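Local coordinates for protein dermonecrotic toxin (Pasteurella multocida, PDB 2EBF) that acts as a potent mitogen and dermonecrotic toxin that induces bone resorption and is associated with severe progressive atrophic rhinitis in pigs, this chain being its C-terminal region, at residues A[291-296]-A[303-308]. Numbering follows the deposited sequence.
Sequences TFFSML and LGFEQA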
# COMPACT_ATOMS: atom_id res chain seq x y z
N THR A 291 9.67 34.34 -7.20
CA THR A 291 8.62 35.09 -7.90
C THR A 291 7.77 34.14 -8.74
O THR A 291 6.54 34.16 -8.66
CB THR A 291 9.23 36.20 -8.79
OG1 THR A 291 10.08 37.04 -8.00
CG2 THR A 291 8.13 37.05 -9.44
N PHE A 292 8.44 33.30 -9.53
CA PHE A 292 7.80 32.30 -10.37
C PHE A 292 6.88 31.37 -9.57
O PHE A 292 5.73 31.14 -9.95
CB PHE A 292 8.86 31.50 -11.13
CG PHE A 292 8.32 30.31 -11.87
CD1 PHE A 292 7.82 30.44 -13.16
CD2 PHE A 292 8.32 29.04 -11.28
CE1 PHE A 292 7.32 29.34 -13.86
CE2 PHE A 292 7.82 27.93 -11.96
CZ PHE A 292 7.32 28.08 -13.25
N PHE A 293 7.39 30.86 -8.45
CA PHE A 293 6.66 29.92 -7.61
C PHE A 293 5.55 30.62 -6.83
O PHE A 293 4.47 30.05 -6.64
CB PHE A 293 7.63 29.19 -6.67
CG PHE A 293 7.02 28.02 -5.93
CD1 PHE A 293 7.03 27.98 -4.54
CD2 PHE A 293 6.45 26.95 -6.63
CE1 PHE A 293 6.48 26.90 -3.85
CE2 PHE A 293 5.89 25.86 -5.94
CZ PHE A 293 5.90 25.84 -4.55
N SER A 294 5.82 31.84 -6.38
CA SER A 294 4.83 32.65 -5.65
C SER A 294 3.56 32.91 -6.45
O SER A 294 2.46 32.89 -5.90
CB SER A 294 5.44 33.98 -5.21
OG SER A 294 6.45 33.78 -4.25
N MET A 295 3.71 33.15 -7.75
CA MET A 295 2.54 33.39 -8.60
C MET A 295 1.86 32.11 -9.05
O MET A 295 0.66 32.12 -9.28
CB MET A 295 2.82 34.34 -9.77
CG MET A 295 3.93 33.97 -10.73
SD MET A 295 4.29 35.47 -11.67
CE MET A 295 5.68 34.96 -12.66
N LEU A 296 2.62 31.02 -9.18
CA LEU A 296 2.00 29.70 -9.35
C LEU A 296 1.03 29.43 -8.22
O LEU A 296 -0.11 29.01 -8.45
CB LEU A 296 3.05 28.58 -9.37
CG LEU A 296 3.78 28.22 -10.66
CD1 LEU A 296 4.65 27.00 -10.38
CD2 LEU A 296 2.82 27.92 -11.79
N LEU A 303 -7.52 25.92 -4.53
CA LEU A 303 -7.40 24.56 -5.05
C LEU A 303 -6.16 23.88 -4.49
O LEU A 303 -5.27 24.55 -3.94
CB LEU A 303 -7.34 24.57 -6.58
CG LEU A 303 -8.56 25.09 -7.36
CD1 LEU A 303 -8.38 24.83 -8.85
CD2 LEU A 303 -9.84 24.45 -6.87
N GLY A 304 -6.09 22.56 -4.62
CA GLY A 304 -4.84 21.83 -4.41
C GLY A 304 -3.93 22.06 -5.60
O GLY A 304 -4.41 22.31 -6.71
N PHE A 305 -2.62 21.99 -5.38
CA PHE A 305 -1.65 22.30 -6.44
C PHE A 305 -1.83 21.35 -7.61
O PHE A 305 -1.94 21.77 -8.77
CB PHE A 305 -0.22 22.24 -5.91
CG PHE A 305 0.82 22.71 -6.90
CD1 PHE A 305 1.25 24.04 -6.91
CD2 PHE A 305 1.37 21.82 -7.82
CE1 PHE A 305 2.21 24.48 -7.82
CE2 PHE A 305 2.32 22.25 -8.74
CZ PHE A 305 2.74 23.58 -8.74
N GLU A 306 -1.87 20.06 -7.30
CA GLU A 306 -2.05 19.03 -8.32
C GLU A 306 -3.45 19.10 -8.93
O GLU A 306 -3.61 18.94 -10.14
CB GLU A 306 -1.78 17.65 -7.74
CG GLU A 306 -0.33 17.46 -7.28
CD GLU A 306 -0.10 17.87 -5.83
OE1 GLU A 306 -1.04 18.36 -5.17
OE2 GLU A 306 1.04 17.68 -5.34
N GLN A 307 -4.46 19.35 -8.09
CA GLN A 307 -5.84 19.53 -8.55
C GLN A 307 -5.93 20.59 -9.65
O GLN A 307 -6.67 20.44 -10.62
CB GLN A 307 -6.75 19.93 -7.39
CG GLN A 307 -8.21 20.14 -7.81
CD GLN A 307 -9.11 20.60 -6.69
OE1 GLN A 307 -10.32 20.34 -6.70
NE2 GLN A 307 -8.55 21.29 -5.71
N ALA A 308 -5.14 21.66 -9.49
CA ALA A 308 -5.17 22.80 -10.39
C ALA A 308 -4.31 22.60 -11.65
O ALA A 308 -4.72 23.00 -12.74
CB ALA A 308 -4.72 24.06 -9.64
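Leu296 and Phe305 bring two consecutive helices, 288-300 and the short 305-309, to their nearest approach, 8.7 Å between Leu296 CA and Phe305 CA; the pair lies within the C2 region of the toxin, joined by a brief connection and packed through apolar side chains. Such a separation suits a long, flat side chain. With CG turned anti to the backbone N (chi1 -173°), the Phe305 ring extends toward the preceding helix, where the outer carbons of its ring do the touching. Leu296 meets it at the rim, close to the ring plane, its CD1 lying 4.2 Å from Phe305 CZ; a branched leucine can present one methyl here while its CG lies over one face of the Phe292 ring, one turn earlier, off-centre toward the rim. Phe292 in turn packs on Leu238 and Leu242 of helix 234-248. Gly304, at the N-cap of the short helix, accepts a bond from Ala308 N through its O (2.9 Å). Tyr267 stacks on Phe305, while Tyr205 and Phe309 meet it edge-to-face, making the buried ring part of an aromatic cluster. Phe293 adds a looser, oblique contact from the same helix as Leu296: its CE2 stands 4.4 Å from Phe305 CE1.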